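Local atomic coordinates of conserved hypothetical protein (Caulobacter vibrioides, PDB entry 1XFJ), a protein that probably acts as a purine nucleoside phosphorylase that also deaminates adenosine. Residues A[10-14]-A[159-163]; A[96-101]-A[125-131]; A[132-138]-A[206-210]. One frame throughout, in Å; residues are numbered along the deposited sequence.

Interaction 1: residues A[10-14]-A[159-163]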
# COMPACT_ATOMS: atom_id res chain seq x y z
N GLN A 10 2.65 5.03 11.83
CA GLN A 10 3.99 4.49 11.68
C GLN A 10 4.11 3.18 12.41
O GLN A 10 3.38 2.92 13.37
CB GLN A 10 5.02 5.48 12.19
CG GLN A 10 5.21 6.68 11.29
CD GLN A 10 6.31 7.58 11.78
OE1 GLN A 10 6.26 8.11 12.89
NE2 GLN A 10 7.34 7.76 10.95
N SER A 11 5.04 2.35 11.95
CA SER A 11 5.29 1.04 12.53
C SER A 11 6.57 0.99 13.35
O SER A 11 7.60 1.52 12.94
CB SER A 11 5.37 -0.01 11.43
OG SER A 11 5.94 -1.21 11.93
N PRO A 12 6.52 0.35 14.53
CA PRO A 12 7.71 0.24 15.37
C PRO A 12 8.83 -0.51 14.65
O PRO A 12 10.01 -0.31 14.94
CB PRO A 12 7.19 -0.52 16.59
CG PRO A 12 5.79 -0.05 16.70
CD PRO A 12 5.32 -0.08 15.26
N LEU A 13 8.45 -1.37 13.71
CA LEU A 13 9.42 -2.15 12.96
C LEU A 13 10.23 -1.34 11.96
O LEU A 13 11.26 -1.81 11.48
CB LEU A 13 8.74 -3.30 12.23
CG LEU A 13 8.43 -4.55 13.06
CD1 LEU A 13 7.62 -4.16 14.27
CD2 LEU A 13 7.70 -5.58 12.21
N LEU A 14 9.77 -0.13 11.65
CA LEU A 14 10.47 0.71 10.69
C LEU A 14 10.96 2.03 11.28
O LEU A 14 11.94 2.59 10.81
CB LEU A 14 9.56 1.00 9.49
CG LEU A 14 9.05 -0.20 8.69
CD1 LEU A 14 7.99 0.25 7.69
CD2 LEU A 14 10.20 -0.88 7.98
N ILE A 159 15.17 -8.60 5.22
CA ILE A 159 14.14 -7.62 4.90
C ILE A 159 13.04 -7.52 5.95
O ILE A 159 12.62 -8.52 6.54
CB ILE A 159 13.47 -7.96 3.54
CG1 ILE A 159 14.46 -7.74 2.40
CG2 ILE A 159 12.21 -7.11 3.34
CD1 ILE A 159 13.97 -8.26 1.06
N THR A 160 12.60 -6.29 6.21
CA THR A 160 11.50 -6.05 7.14
C THR A 160 10.35 -5.57 6.25
O THR A 160 10.55 -4.72 5.37
CB THR A 160 11.85 -4.95 8.18
OG1 THR A 160 12.83 -5.45 9.09
CG2 THR A 160 10.61 -4.55 8.97
N GLY A 161 9.16 -6.12 6.47
CA GLY A 161 8.01 -5.74 5.68
C GLY A 161 6.80 -5.46 6.55
O GLY A 161 6.46 -6.27 7.42
N VAL A 162 6.16 -4.32 6.33
CA VAL A 162 5.00 -3.94 7.12
C VAL A 162 3.78 -3.64 6.26
O VAL A 162 3.87 -2.92 5.27
CB VAL A 162 5.31 -2.69 7.97
CG1 VAL A 162 4.07 -2.27 8.75
CG2 VAL A 162 6.46 -2.99 8.92
N VAL A 163 2.65 -4.20 6.66
CA VAL A 163 1.39 -3.98 5.96
C VAL A 163 0.71 -2.79 6.62
O VAL A 163 0.59 -2.74 7.84
CB VAL A 163 0.48 -5.22 6.06
CG1 VAL A 163 -0.77 -5.03 5.22
CG2 VAL A 163 1.25 -6.45 5.58
O HOH W 1 12.75 -4.14 11.37

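Interaction 2: residues A[96-101]-A[125-131]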
# COMPACT_ATOMS: atom_id res chain seq x y z
N ASP A 96 2.88 -1.86 -9.81
CA ASP A 96 2.24 -1.87 -8.51
C ASP A 96 3.21 -1.98 -7.35
O ASP A 96 2.84 -2.39 -6.25
CB ASP A 96 1.20 -2.99 -8.48
CG ASP A 96 -0.01 -2.66 -9.33
OD1 ASP A 96 -0.99 -2.11 -8.78
OD2 ASP A 96 0.03 -2.94 -10.55
N ALA A 97 4.46 -1.60 -7.61
CA ALA A 97 5.50 -1.60 -6.59
C ALA A 97 6.63 -0.70 -7.07
O ALA A 97 6.99 -0.72 -8.25
CB ALA A 97 6.01 -3.02 -6.35
N VAL A 98 7.18 0.09 -6.15
CA VAL A 98 8.28 0.98 -6.48
C VAL A 98 9.46 0.62 -5.58
O VAL A 98 9.35 0.65 -4.36
CB VAL A 98 7.88 2.46 -6.26
CG1 VAL A 98 9.04 3.38 -6.64
CG2 VAL A 98 6.65 2.79 -7.10
N VAL A 99 10.58 0.26 -6.21
CA VAL A 99 11.78 -0.15 -5.48
C VAL A 99 12.94 0.80 -5.75
O VAL A 99 13.10 1.29 -6.86
CB VAL A 99 12.19 -1.57 -5.92
CG1 VAL A 99 13.39 -2.04 -5.13
CG2 VAL A 99 11.01 -2.53 -5.73
N SER A 100 13.77 1.04 -4.74
CA SER A 100 14.90 1.93 -4.92
C SER A 100 16.04 1.73 -3.94
O SER A 100 15.84 1.29 -2.81
CB SER A 100 14.43 3.39 -4.85
OG SER A 100 15.51 4.28 -5.09
N LYS A 101 17.24 2.06 -4.39
CA LYS A 101 18.45 1.98 -3.58
C LYS A 101 19.08 3.36 -3.67
O LYS A 101 20.23 3.57 -3.27
CB LYS A 101 19.42 0.94 -4.16
CG LYS A 101 19.99 1.32 -5.53
CD LYS A 101 20.99 0.28 -6.02
CE LYS A 101 21.53 0.63 -7.40
NZ LYS A 101 22.53 -0.36 -7.87
N ARG A 125 20.60 -1.34 2.24
CA ARG A 125 20.05 0.00 2.06
C ARG A 125 19.16 0.04 0.82
O ARG A 125 19.42 0.75 -0.15
CB ARG A 125 21.18 1.04 1.93
CG ARG A 125 22.04 1.19 3.18
CD ARG A 125 21.29 1.83 4.35
NE ARG A 125 20.86 3.20 4.05
CZ ARG A 125 20.19 3.98 4.89
NH1 ARG A 125 19.86 3.54 6.10
NH2 ARG A 125 19.84 5.21 4.52
N ILE A 126 18.09 -0.76 0.85
CA ILE A 126 17.14 -0.84 -0.25
C ILE A 126 15.73 -0.76 0.31
O ILE A 126 15.43 -1.41 1.31
CB ILE A 126 17.31 -2.17 -1.02
CG1 ILE A 126 18.67 -2.19 -1.72
CG2 ILE A 126 16.16 -2.35 -2.02
CD1 ILE A 126 19.01 -3.53 -2.35
N VAL A 127 14.87 0.03 -0.33
CA VAL A 127 13.49 0.17 0.14
C VAL A 127 12.50 -0.09 -0.99
O VAL A 127 12.87 -0.13 -2.16
CB VAL A 127 13.22 1.58 0.71
CG1 VAL A 127 14.06 1.82 1.97
CG2 VAL A 127 13.52 2.64 -0.34
N ALA A 128 11.24 -0.27 -0.63
CA ALA A 128 10.19 -0.51 -1.62
C ALA A 128 8.80 -0.31 -1.04
O ALA A 128 8.58 -0.52 0.16
CB ALA A 128 10.32 -1.92 -2.19
N ALA A 129 7.88 0.11 -1.89
CA ALA A 129 6.48 0.29 -1.51
C ALA A 129 5.68 -0.54 -2.51
O ALA A 129 5.88 -0.42 -3.72
CB ALA A 129 6.10 1.76 -1.62
N ALA A 130 4.79 -1.38 -2.01
CA ALA A 130 3.98 -2.22 -2.89
C ALA A 130 2.49 -2.04 -2.66
O ALA A 130 2.03 -1.77 -1.55
CB ALA A 130 4.36 -3.69 -2.69
N HIS A 131 1.73 -2.20 -3.75
CA HIS A 131 0.28 -2.07 -3.72
C HIS A 131 -0.28 -3.49 -3.82
O HIS A 131 -0.22 -4.11 -4.88
CB HIS A 131 -0.19 -1.24 -4.92
CG HIS A 131 -1.67 -1.26 -5.14
ND1 HIS A 131 -2.24 -1.59 -6.35
CD2 HIS A 131 -2.70 -0.97 -4.31
CE1 HIS A 131 -3.55 -1.51 -6.25
NE2 HIS A 131 -3.86 -1.13 -5.03
O HOH W 2 21.26 2.49 -1.12

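Interaction 3: residues A[132-138]-A[206-210]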
# COMPACT_ATOMS: atom_id res chain seq x y z
N ALA A 132 -0.79 -4.01 -2.71
CA ALA A 132 -1.32 -5.37 -2.70
C ALA A 132 -2.82 -5.50 -2.48
O ALA A 132 -3.28 -5.67 -1.35
CB ALA A 132 -0.59 -6.21 -1.65
N GLY A 133 -3.57 -5.40 -3.57
CA GLY A 133 -5.01 -5.60 -3.48
C GLY A 133 -5.16 -7.11 -3.48
O GLY A 133 -4.16 -7.82 -3.45
N TRP A 134 -6.38 -7.63 -3.54
CA TRP A 134 -6.53 -9.08 -3.52
C TRP A 134 -5.88 -9.73 -4.75
O TRP A 134 -5.27 -10.79 -4.64
CB TRP A 134 -8.01 -9.49 -3.42
CG TRP A 134 -8.84 -9.21 -4.64
CD1 TRP A 134 -9.66 -8.14 -4.85
CD2 TRP A 134 -8.95 -10.04 -5.81
NE1 TRP A 134 -10.27 -8.24 -6.08
CE2 TRP A 134 -9.85 -9.39 -6.69
CE3 TRP A 134 -8.38 -11.25 -6.20
CZ2 TRP A 134 -10.19 -9.93 -7.94
CZ3 TRP A 134 -8.71 -11.79 -7.44
CH2 TRP A 134 -9.62 -11.12 -8.30
N ARG A 135 -6.01 -9.09 -5.90
CA ARG A 135 -5.45 -9.64 -7.13
C ARG A 135 -3.92 -9.67 -7.10
O ARG A 135 -3.32 -10.71 -7.37
CB ARG A 135 -5.93 -8.83 -8.35
CG ARG A 135 -5.59 -9.48 -9.69
CD ARG A 135 -6.12 -8.64 -10.86
NE ARG A 135 -7.58 -8.57 -10.89
CZ ARG A 135 -8.37 -9.55 -11.32
NH1 ARG A 135 -7.85 -10.69 -11.76
NH2 ARG A 135 -9.69 -9.39 -11.30
N GLY A 136 -3.31 -8.54 -6.78
CA GLY A 136 -1.86 -8.49 -6.72
C GLY A 136 -1.31 -9.46 -5.69
O GLY A 136 -0.34 -10.17 -5.94
N ALA A 137 -1.94 -9.49 -4.52
CA ALA A 137 -1.50 -10.39 -3.46
C ALA A 137 -1.57 -11.84 -3.92
O ALA A 137 -0.63 -12.62 -3.72
CB ALA A 137 -2.36 -10.20 -2.22
N LEU A 138 -2.68 -12.21 -4.55
CA LEU A 138 -2.86 -13.58 -5.02
C LEU A 138 -1.85 -13.95 -6.11
O LEU A 138 -1.28 -15.04 -6.10
CB LEU A 138 -4.27 -13.78 -5.57
CG LEU A 138 -4.57 -15.17 -6.14
CD1 LEU A 138 -4.45 -16.21 -5.03
CD2 LEU A 138 -5.97 -15.18 -6.74
N LEU A 206 -7.50 -9.93 4.43
CA LEU A 206 -6.45 -9.49 3.52
C LEU A 206 -5.09 -9.29 4.19
O LEU A 206 -4.09 -9.83 3.74
CB LEU A 206 -6.88 -8.19 2.82
CG LEU A 206 -5.90 -7.62 1.80
CD1 LEU A 206 -5.71 -8.59 0.65
CD2 LEU A 206 -6.45 -6.29 1.28
N PRO A 207 -5.04 -8.49 5.28
CA PRO A 207 -3.73 -8.30 5.91
C PRO A 207 -3.06 -9.61 6.32
O PRO A 207 -1.85 -9.77 6.17
CB PRO A 207 -4.05 -7.39 7.10
CG PRO A 207 -5.49 -7.68 7.40
CD PRO A 207 -6.09 -7.79 6.02
N ALA A 208 -3.84 -10.56 6.83
CA ALA A 208 -3.26 -11.83 7.23
C ALA A 208 -2.73 -12.58 6.01
O ALA A 208 -1.68 -13.22 6.07
CB ALA A 208 -4.29 -12.68 7.97
N PHE A 209 -3.45 -12.48 4.89
CA PHE A 209 -3.00 -13.15 3.68
C PHE A 209 -1.71 -12.52 3.18
O PHE A 209 -0.80 -13.21 2.74
CB PHE A 209 -4.06 -13.07 2.58
CG PHE A 209 -3.65 -13.75 1.31
CD1 PHE A 209 -3.57 -15.14 1.25
CD2 PHE A 209 -3.29 -13.01 0.19
CE1 PHE A 209 -3.14 -15.78 0.09
CE2 PHE A 209 -2.86 -13.64 -0.98
CZ PHE A 209 -2.78 -15.03 -1.03
N VAL A 210 -1.65 -11.19 3.23
CA VAL A 210 -0.46 -10.47 2.78
C VAL A 210 0.74 -10.80 3.68
O VAL A 210 1.87 -10.91 3.20
CB VAL A 210 -0.70 -8.95 2.77
CG1 VAL A 210 0.57 -8.21 2.40
CG2 VAL A 210 -1.81 -8.62 1.77

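Interaction 1: residues A[10-14]-A[159-163]
V162 CG2 meets three residues of 10-14 at once. S11 OG lies 3.5 Å from V162 CG2, L14 CD1 lies 3.8 Å from that same methyl, and L13 CB rests against it at 4.0 Å. The other branch, V162 CG1, reaches S11 CB at 3.7 Å, so S11 sits across both methyls of the valine. With V162 CG1 anti to the backbone N (chi1 177°), CG2 stands beside that N, where L14 can slide past it in the opposite direction. Two residues earlier in the strand, T160 CG2 takes the second methyl of L14, CD2, at 3.8 Å. This is a short N-terminal helical turn laid on strand 160-163, an inner strand of the mixed six-stranded sheet, and L14 also reaches L118 and V120 of the adjoining strand 115-121.

No direct hydrogen bond joins the segments, but one water bridges them: it donates to L13 O at 2.8 Å and is hydrogen-bonded to T160 OG1 at 2.6 Å. S11 is the N-cap of the turn. Its OG, anti to its own N (chi1 165°), accepts from L13 N at 3.1 Å and is also hydrogen-bonded to E223 OE1 of strand 221-224, which together would hold the hydroxyl against the valine methyls. Farther back, Q10 NE2 bonds to H22 O, tying the approach to the turn to strand 20-25.

Interaction 2: residues A[96-101]-A[125-131]
D96 and H131 are joined twice, once through their side chains and once through backbone. H131 ND1 donates to D96 OD1 at 2.8 Å, nearly straight at 170°. The oxygen uses its anti lone pair, lies close to the imidazole plane, and the carboxylate is turned only 21° from the ring. H131 CG is anti to its backbone N (chi1 169°), which sets the ring alongside the aspartate, pointing the same way. Beside this His-carboxylate pair, H131 N donates to D96 O at 2.7 Å. D96 OD1 also takes H77 N, whose ring is edge-to-face with H131, and OD2 is hydrogen-bonded to S78 OG and I76 N; these bonds probably fix the rotation of the carboxylate.

From there the strands run almost exactly antiparallel. V98 and A129 exchange two backbone bonds, with V98 N to A129 O at 2.8 Å, and S100 and V127 exchange another two. Alternating with them, A97-A130 and V99-A128 are non-hydrogen-bonded pairs, where CA-H...O contacts such as A128 CA to V98 O at 3.1 Å fill in. A water closes the far end, donating to K101 O at 2.6 Å and to R125 O at 2.7 Å.

Apolar contact is modest: V99 CG2 touches A128 CB at 3.7 Å, and the V99 and I126 side chains run across each other at an angle, CG1 meeting CG2.

Both strands are inner members of the mixed six-stranded sheet, flanked by 81-83 and 115-121; R125 and I126 form a G1 bulge opposite D121. V99, I126 and A128 pack against M149 of helix 141-151, whereas V98, A129 and V127 face C107 of strand 106-111.

Interaction 3: residues A[132-138]-A[206-210]
The F209 ring meets A137 and L138 with its edge: A137 O and L138 N lie at the rim near the ring plane, and A137 C lies in that plane. This is helix-helix packing in an alpha-beta-beta-alpha fold, where strand 126-132 of the six-stranded sheet runs out into a helix. CE2 of F209 does most of the touching, 3.7 Å from A137 O and equally 3.7 Å from A137 CB. F209 is also edge-to-face with F182 of helix 176-185, so the phenyl is wedged between two helices. The other flat pair lies within 132-138, where R135 lies along its neighbour: R135 CB is over one face of the W134 indole near the rim, and W134 CH2 in turn sits over one face of the R135 guanidinium. The indole leads away from 206-210, making an edge-to-face contact with F178.

Strand 126-132 finishes at A132, G133 takes the N-cap position, and helix 134-139 starts beside helix 206-216. The short segments run roughly parallel, 23° apart, with axes 10.5 Å from each other at closest approach.

F209 comes up against the methyl and carbonyl of A137. F209 CG is anti to the backbone N (chi1 -180°), which throws the ring across the gap rather than back along its own helix. L138 CD1 adds a looser contact with F209 CZ at 4.5 Å. At the start of 206-210, L206 uses both methyls: CD1 approaches W134 CA at 4.3 Å, while CD2 approaches A132 O at 4.2 Å. L206 and V210 also touch A115 of strand 115-121, which seats helix 206-216 on an inner strand of the sheet. V210 CG2 faces the two alanine methyls together, 4.3 Å from A137 CB and 4.4 Å from A132 CB.

How the interactions relate
All three interactions involve the same six-stranded sheet. Strand 126-132 passes directly from interaction 2 into helix 134-139 of interaction 3, although their centres are 17 Å apart and no other touch joins them. Interactions 1 and 3 do meet, where V163 CG2 packs on V210 CG1 at 3.7 Å, helix 206-216 packing on V163 at the end of strand 160-163. Interactions 1 and 2 stay apart, with nearest atoms about 6 Å away and strand 115-121 between their strands. A beta-mercaptoethanol, probably from the crystallisation liquor, lies about 3 Å from G133 at its nearest atoms. That is just past H131, near the junction of interactions 2 and 3, and may mark a pocket there.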